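Local coordinates for protein quinone oxidoreductase (Thermus thermophilus, PDB 1IZ0) that binds NADPH and probably uses it to reduce quinones, as an enzyme of the medium-chain dehydrogenase/reductase superfamily, at residues 53-63 / 74-82; 64-75 / 91-101. All coordinates share one frame; numbering follows the deposited sequence.

Contact 1 (53-63 / 74-82); sequences LHPPFIPGMEV and ALVPQGGLA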
# COMPACT_ATOMS: atom_id res chain seq x y z
N LEU A 53 -11.33 14.54 3.71
CA LEU A 53 -10.81 15.79 3.18
C LEU A 53 -11.98 16.58 2.60
O LEU A 53 -12.83 16.02 1.90
CB LEU A 53 -9.77 15.51 2.08
CG LEU A 53 -8.41 16.18 2.25
CD1 LEU A 53 -8.56 17.69 2.25
CD2 LEU A 53 -7.78 15.72 3.57
N HIS A 54 -12.05 17.87 2.92
CA HIS A 54 -13.12 18.72 2.42
C HIS A 54 -12.74 19.37 1.10
O HIS A 54 -11.72 20.05 1.01
CB HIS A 54 -13.43 19.83 3.44
CG HIS A 54 -14.03 19.33 4.71
ND1 HIS A 54 -14.05 20.08 5.87
CD2 HIS A 54 -14.64 18.16 5.02
CE1 HIS A 54 -14.64 19.39 6.83
NE2 HIS A 54 -15.01 18.22 6.34
N PRO A 55 -13.54 19.15 0.05
CA PRO A 55 -13.22 19.76 -1.25
C PRO A 55 -13.29 21.28 -1.14
O PRO A 55 -13.93 21.81 -0.24
CB PRO A 55 -14.32 19.21 -2.15
CG PRO A 55 -14.59 17.87 -1.57
CD PRO A 55 -14.62 18.16 -0.09
N PRO A 56 -12.62 21.99 -2.05
CA PRO A 56 -11.83 21.39 -3.14
C PRO A 56 -10.44 20.97 -2.67
O PRO A 56 -9.91 21.53 -1.71
CB PRO A 56 -11.78 22.51 -4.18
CG PRO A 56 -11.75 23.74 -3.33
CD PRO A 56 -12.77 23.44 -2.25
N PHE A 57 -9.88 19.97 -3.33
CA PHE A 57 -8.54 19.51 -2.98
C PHE A 57 -7.89 18.75 -4.13
O PHE A 57 -8.56 18.20 -5.00
CB PHE A 57 -8.55 18.64 -1.71
CG PHE A 57 -9.24 17.31 -1.86
CD1 PHE A 57 -10.50 17.10 -1.32
CD2 PHE A 57 -8.60 16.25 -2.50
CE1 PHE A 57 -11.12 15.85 -1.41
CE2 PHE A 57 -9.20 15.00 -2.60
CZ PHE A 57 -10.47 14.80 -2.05
N ILE A 58 -6.56 18.74 -4.12
CA ILE A 58 -5.78 18.06 -5.14
C ILE A 58 -5.53 16.63 -4.68
O ILE A 58 -4.86 16.41 -3.68
CB ILE A 58 -4.42 18.77 -5.32
CG1 ILE A 58 -4.66 20.22 -5.74
CG2 ILE A 58 -3.57 18.02 -6.34
CD1 ILE A 58 -3.41 21.08 -5.68
N PRO A 59 -6.09 15.64 -5.40
CA PRO A 59 -5.88 14.24 -5.02
C PRO A 59 -4.40 13.89 -5.11
O PRO A 59 -3.60 14.66 -5.65
CB PRO A 59 -6.71 13.48 -6.05
CG PRO A 59 -7.81 14.43 -6.37
CD PRO A 59 -7.07 15.74 -6.49
N GLY A 60 -4.02 12.72 -4.58
CA GLY A 60 -2.63 12.31 -4.62
C GLY A 60 -1.94 12.48 -3.28
O GLY A 60 -1.81 13.60 -2.77
N MSE A 61 -1.47 11.37 -2.70
CA MSE A 61 -0.81 11.41 -1.40
C MSE A 61 0.57 10.79 -1.40
O MSE A 61 1.36 11.03 -0.49
CB MSE A 61 -1.65 10.66 -0.36
CG MSE A 61 -3.10 11.10 -0.25
SE MSE A 61 -3.99 10.14 1.17
CE MSE A 61 -3.46 8.34 0.68
N GLU A 62 0.85 9.98 -2.42
CA GLU A 62 2.14 9.30 -2.53
C GLU A 62 2.91 9.93 -3.68
O GLU A 62 2.67 9.63 -4.84
CB GLU A 62 1.89 7.82 -2.77
CG GLU A 62 3.09 6.93 -2.52
CD GLU A 62 2.69 5.48 -2.38
OE1 GLU A 62 1.53 5.14 -2.74
OE2 GLU A 62 3.52 4.67 -1.91
N VAL A 63 3.86 10.79 -3.33
CA VAL A 63 4.63 11.52 -4.32
C VAL A 63 6.12 11.21 -4.38
O VAL A 63 6.73 10.79 -3.40
CB VAL A 63 4.44 13.04 -4.08
CG1 VAL A 63 5.50 13.84 -4.78
CG2 VAL A 63 3.07 13.46 -4.58
N ALA A 74 7.63 10.87 -0.85
CA ALA A 74 6.97 11.47 0.30
C ALA A 74 5.49 11.17 0.38
O ALA A 74 4.83 10.97 -0.64
CB ALA A 74 7.19 12.98 0.30
N LEU A 75 4.98 11.12 1.61
CA LEU A 75 3.57 10.91 1.84
C LEU A 75 3.04 12.27 2.25
O LEU A 75 3.53 12.88 3.20
CB LEU A 75 3.33 9.90 2.96
CG LEU A 75 3.52 8.45 2.51
CD1 LEU A 75 3.12 7.51 3.61
CD2 LEU A 75 2.65 8.21 1.28
N VAL A 76 2.06 12.76 1.50
CA VAL A 76 1.46 14.06 1.77
C VAL A 76 -0.03 13.81 1.98
O VAL A 76 -0.54 12.76 1.60
CB VAL A 76 1.68 15.01 0.55
CG1 VAL A 76 1.18 16.39 0.87
CG2 VAL A 76 3.16 15.08 0.20
N PRO A 77 -0.74 14.75 2.62
CA PRO A 77 -2.18 14.53 2.84
C PRO A 77 -2.98 14.82 1.57
O PRO A 77 -4.10 14.34 1.41
CB PRO A 77 -2.52 15.52 3.95
CG PRO A 77 -1.20 15.77 4.63
CD PRO A 77 -0.25 15.85 3.48
N GLN A 78 -2.40 15.62 0.68
CA GLN A 78 -3.06 15.97 -0.57
C GLN A 78 -2.06 16.76 -1.40
O GLN A 78 -0.94 17.01 -0.95
CB GLN A 78 -4.28 16.86 -0.31
CG GLN A 78 -3.92 18.30 0.07
CD GLN A 78 -5.10 19.26 -0.05
OE1 GLN A 78 -5.94 19.37 0.87
NE2 GLN A 78 -5.19 19.95 -1.19
N GLY A 79 -2.46 17.14 -2.61
CA GLY A 79 -1.57 17.92 -3.47
C GLY A 79 -0.66 17.13 -4.38
O GLY A 79 0.19 17.70 -5.06
N GLY A 80 -0.83 15.81 -4.41
CA GLY A 80 0.02 14.98 -5.26
C GLY A 80 -0.04 15.26 -6.75
O GLY A 80 0.98 15.52 -7.38
N LEU A 81 -1.25 15.19 -7.31
CA LEU A 81 -1.45 15.40 -8.74
C LEU A 81 -1.28 16.85 -9.17
O LEU A 81 -2.22 17.49 -9.66
CB LEU A 81 -2.84 14.90 -9.15
CG LEU A 81 -2.99 13.38 -9.14
CD1 LEU A 81 -4.42 13.01 -9.49
CD2 LEU A 81 -2.01 12.76 -10.13
N ALA A 82 -0.07 17.36 -8.99
CA ALA A 82 0.25 18.73 -9.36
C ALA A 82 1.72 18.78 -9.74
O ALA A 82 2.48 17.85 -9.45
CB ALA A 82 -0.04 19.67 -8.20
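Ile58 lays CG2 against Gly79 and Gly80, 3.5 Å from Gly79 CA. CG2 stands anti to its own backbone N, because CG1 sits beside that N (chi1 -59°), and this turns the methyl onto the two glycines. The same methyl reaches Leu81 CB and Ala82 CB. Further along, Val63 CG2 presses on Gly80 CA at 3.5 Å, a tight carbon contact. Gly60 and Gly80 pass with their CA atoms 3.8 Å apart, and a CB on either one would clash with the backbone of the other segment. Leu75 and Glu62 lie side by side, with CD2 of Leu75 near the Glu62 CG.

Six backbone hydrogen bonds tie the two segments. Val63 and Ala74 form an antiparallel hydrogen-bonded pair, and Val76 N donates to Met61 O in the carbonyl plane. Past the hairpin strands the pairing becomes irregular. Gly79 N binds Ile58 O at 2.7 Å, and Leu81 N binds Pro59 O almost straight (178°). Gly80 N comes to Gly60 O from above the carbonyl plane.

At the polar edge the Gln78 amide comes against Phe57 CB, with NE2 at 3.6 Å and OE1 almost as near. OE1 also meets Leu53 CD1 at 3.4 Å, where the two side chains cross at about a right angle. With an alanine here the amide is gone, and Leu53 CD1 and Phe57 CB would probably lose the group they pack against.

The contact extends the base of the hairpin of strands 62-67 and 70-75 in the GroES-like domain. Glu62 forms a salt bridge with Lys297. Leu75 packs on Pro108 and Val109 of helix 108-120, Met61 on helix 39-46, and Ile58 and Leu81 on strand 2-6.

Contact 2 (64-75 / 91-101); sequences VGVVEGRRYAAL and ALLPLPEGLSP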
# COMPACT_ATOMS: atom_id res chain seq x y z
N VAL A 64 6.69 11.42 -5.56
CA VAL A 64 8.11 11.24 -5.82
C VAL A 64 8.54 12.46 -6.63
O VAL A 64 7.88 12.83 -7.60
CB VAL A 64 8.39 9.96 -6.63
CG1 VAL A 64 9.84 9.93 -7.07
CG2 VAL A 64 8.09 8.75 -5.77
N GLY A 65 9.62 13.11 -6.21
CA GLY A 65 10.06 14.29 -6.93
C GLY A 65 11.44 14.80 -6.57
O GLY A 65 12.15 14.20 -5.77
N VAL A 66 11.79 15.94 -7.15
CA VAL A 66 13.11 16.52 -6.94
C VAL A 66 13.13 17.79 -6.09
O VAL A 66 12.27 18.66 -6.21
CB VAL A 66 13.78 16.82 -8.29
CG1 VAL A 66 15.13 17.48 -8.07
CG2 VAL A 66 13.94 15.53 -9.09
N VAL A 67 14.14 17.88 -5.24
CA VAL A 67 14.35 19.04 -4.38
C VAL A 67 15.84 19.35 -4.45
O VAL A 67 16.66 18.60 -3.92
CB VAL A 67 13.96 18.76 -2.92
CG1 VAL A 67 14.20 19.99 -2.06
CG2 VAL A 67 12.50 18.34 -2.84
N GLU A 68 16.18 20.45 -5.11
CA GLU A 68 17.57 20.87 -5.25
C GLU A 68 18.42 19.74 -5.83
O GLU A 68 19.41 19.33 -5.24
CB GLU A 68 18.13 21.31 -3.90
N GLY A 69 18.01 19.23 -6.99
CA GLY A 69 18.77 18.17 -7.64
C GLY A 69 18.66 16.76 -7.09
O GLY A 69 19.11 15.81 -7.74
N ARG A 70 18.07 16.59 -5.91
CA ARG A 70 17.96 15.26 -5.33
C ARG A 70 16.51 14.73 -5.29
O ARG A 70 15.59 15.45 -4.90
CB ARG A 70 18.54 15.25 -3.91
CG ARG A 70 18.72 13.86 -3.35
CD ARG A 70 19.27 13.87 -1.93
NE ARG A 70 19.45 12.52 -1.41
CZ ARG A 70 19.85 12.24 -0.18
NH1 ARG A 70 19.99 10.98 0.21
NH2 ARG A 70 20.12 13.22 0.67
N ARG A 71 16.33 13.47 -5.69
CA ARG A 71 15.01 12.85 -5.70
C ARG A 71 14.60 12.20 -4.38
O ARG A 71 15.37 11.47 -3.75
CB ARG A 71 14.94 11.80 -6.82
CG ARG A 71 13.61 11.06 -6.90
CD ARG A 71 13.60 10.15 -8.12
NE ARG A 71 13.81 10.92 -9.35
CZ ARG A 71 14.44 10.46 -10.42
NH1 ARG A 71 14.93 9.23 -10.43
NH2 ARG A 71 14.58 11.23 -11.49
N TYR A 72 13.36 12.48 -3.97
CA TYR A 72 12.81 11.96 -2.72
C TYR A 72 11.40 11.44 -2.94
O TYR A 72 10.74 11.79 -3.92
CB TYR A 72 12.70 13.08 -1.68
CG TYR A 72 14.00 13.71 -1.23
CD1 TYR A 72 14.74 13.15 -0.19
CD2 TYR A 72 14.46 14.90 -1.80
CE1 TYR A 72 15.91 13.76 0.27
CE2 TYR A 72 15.62 15.52 -1.35
CZ TYR A 72 16.34 14.94 -0.31
OH TYR A 72 17.47 15.57 0.18
N ALA A 73 10.95 10.60 -2.01
CA ALA A 73 9.60 10.06 -2.04
C ALA A 73 8.94 10.69 -0.82
O ALA A 73 9.63 11.02 0.15
CB ALA A 73 9.62 8.54 -1.90
N ALA A 74 7.63 10.87 -0.85
CA ALA A 74 6.97 11.47 0.30
C ALA A 74 5.49 11.17 0.38
O ALA A 74 4.83 10.97 -0.64
CB ALA A 74 7.19 12.98 0.30
N LEU A 75 4.98 11.12 1.61
CA LEU A 75 3.57 10.91 1.84
C LEU A 75 3.04 12.27 2.25
O LEU A 75 3.53 12.88 3.20
CB LEU A 75 3.33 9.90 2.96
CG LEU A 75 3.52 8.45 2.51
CD1 LEU A 75 3.12 7.51 3.61
CD2 LEU A 75 2.65 8.21 1.28
N ALA A 91 9.41 14.76 6.34
CA ALA A 91 8.68 13.67 5.68
C ALA A 91 9.43 13.13 4.46
O ALA A 91 9.07 12.09 3.92
CB ALA A 91 7.27 14.14 5.27
N LEU A 92 10.47 13.84 4.03
CA LEU A 92 11.24 13.42 2.86
C LEU A 92 11.89 12.07 3.07
O LEU A 92 12.48 11.79 4.11
CB LEU A 92 12.32 14.45 2.53
CG LEU A 92 11.78 15.83 2.14
CD1 LEU A 92 12.95 16.80 1.99
CD2 LEU A 92 11.00 15.71 0.84
N LEU A 93 11.79 11.22 2.05
CA LEU A 93 12.36 9.88 2.11
C LEU A 93 13.44 9.72 1.04
O LEU A 93 13.14 9.69 -0.15
CB LEU A 93 11.23 8.87 1.90
CG LEU A 93 11.49 7.40 2.18
CD1 LEU A 93 12.26 6.77 1.03
CD2 LEU A 93 12.26 7.27 3.50
N PRO A 94 14.72 9.62 1.46
CA PRO A 94 15.85 9.45 0.54
C PRO A 94 15.74 8.15 -0.24
O PRO A 94 15.35 7.11 0.30
CB PRO A 94 17.07 9.45 1.47
CG PRO A 94 16.60 10.16 2.68
CD PRO A 94 15.20 9.64 2.85
N LEU A 95 16.11 8.20 -1.52
CA LEU A 95 16.04 7.02 -2.38
C LEU A 95 17.42 6.57 -2.82
O LEU A 95 18.34 7.38 -2.89
CB LEU A 95 15.18 7.34 -3.61
CG LEU A 95 13.76 7.84 -3.31
CD1 LEU A 95 13.12 8.36 -4.58
CD2 LEU A 95 12.94 6.70 -2.74
N PRO A 96 17.57 5.28 -3.13
CA PRO A 96 18.87 4.76 -3.58
C PRO A 96 19.12 5.28 -4.99
O PRO A 96 18.18 5.44 -5.76
CB PRO A 96 18.66 3.24 -3.59
CG PRO A 96 17.49 3.03 -2.68
CD PRO A 96 16.59 4.19 -3.00
N GLU A 97 20.38 5.54 -5.32
CA GLU A 97 20.73 6.02 -6.65
C GLU A 97 20.23 5.05 -7.70
O GLU A 97 20.33 3.84 -7.54
CB GLU A 97 22.25 6.15 -6.77
CG GLU A 97 22.83 7.24 -5.90
CD GLU A 97 22.39 8.61 -6.36
OE1 GLU A 97 22.18 9.49 -5.49
OE2 GLU A 97 22.25 8.79 -7.59
N GLY A 98 19.67 5.59 -8.79
CA GLY A 98 19.18 4.74 -9.86
C GLY A 98 17.75 4.25 -9.76
O GLY A 98 17.21 3.73 -10.74
N LEU A 99 17.12 4.39 -8.60
CA LEU A 99 15.73 3.95 -8.47
C LEU A 99 14.92 4.81 -9.43
O LEU A 99 15.05 6.03 -9.41
CB LEU A 99 15.21 4.18 -7.04
CG LEU A 99 14.59 3.00 -6.27
CD1 LEU A 99 13.70 3.57 -5.17
CD2 LEU A 99 13.78 2.10 -7.17
N SER A 100 14.09 4.18 -10.26
CA SER A 100 13.28 4.95 -11.19
C SER A 100 12.18 5.66 -10.41
O SER A 100 11.81 5.25 -9.31
CB SER A 100 12.63 4.03 -12.23
OG SER A 100 11.53 3.34 -11.67
N PRO A 101 11.65 6.76 -10.97
CA PRO A 101 10.58 7.51 -10.30
C PRO A 101 9.33 6.65 -10.11
O PRO A 101 8.64 6.76 -9.09
CB PRO A 101 10.33 8.69 -11.25
CG PRO A 101 11.68 8.91 -11.86
CD PRO A 101 12.13 7.49 -12.15
O HOH W 1 19.83 8.40 -0.95
O HOH W 2 17.81 10.56 -2.69
O HOH W 3 6.86 9.90 4.14
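The Arg71 guanidinium lies flat on Pro101, whose CG stands 3.4 Å above the centre of one face. Arg70, Arg71 and Tyr72 stand on the second strand of a beta hairpin, strands 62-67 and 70-75, closed by a type I' turn from Val67 to Arg70. The short, weakly bonded strand 93-94 adds to that second strand. Leu99 O is at the edge of the Arg71 group, near its plane, and takes a weak hydrogen bond from NH1. The Arg71 chain runs out extended and bends at chi3 (-59°), which brings the planar group over the proline ring. Its NE forms a salt bridge with Glu33 of strand 27-37.

The Tyr72 ring has Leu92 CD1 over one face, and Leu93 O and Pro94 N at its edge. Leu92 CB is 3.9 Å from Tyr72 CD1, and Leu92 CD2 touches Tyr72 CB. The Arg70 guanidinium has Tyr72 CE1 over one face, offset toward the rim, and its NH1 approaches Pro94 CB (3.5 Å).

Ala73 and Leu93 make an antiparallel hydrogen-bonded pair: Ala73 N reaches Leu93 O at 3.0 Å, and Leu93 N returns to Ala73 O. Leu95 packs on strand 70-75 with both methyls, CD1 3.6 Å from Arg71 CG and CD2 on Ala73 CB. Val64 sets both methyls near Pro101 O, at the start of helix 101-105. Ser100 is the N-cap of that helix, and its OG bonds to Glu103 N.

Two waters join the outer edge. One accepts from Arg70 NH1 and donates to Leu95 O. The second accepts from Arg70 NE and from Leu95 N, and donates to Arg71 O at 2.8 Å.

Contacts 1 and 2 have centres about 17 Å apart and share Ala74 and Leu75. Both rest on the hairpin of strands 62-67 and 70-75. Contact 1 holds its base and the chain on either side of it; contact 2 pairs strand 70-75 with strand 93-94. They alternate along the chain: 53-63, 64-75, 74-82, then 91-101. They touch where Val63 O meets Ala73 CB at 4.0 Å. The hairpin thus runs through both, and strand 70-75 sits between strands 62-67 and 93-94 in the sheet. The shared Leu75 lies about 4 Å, side chain to side chain, from NADPH-binding Leu244, which places this end of the sheet close to the NADPH site.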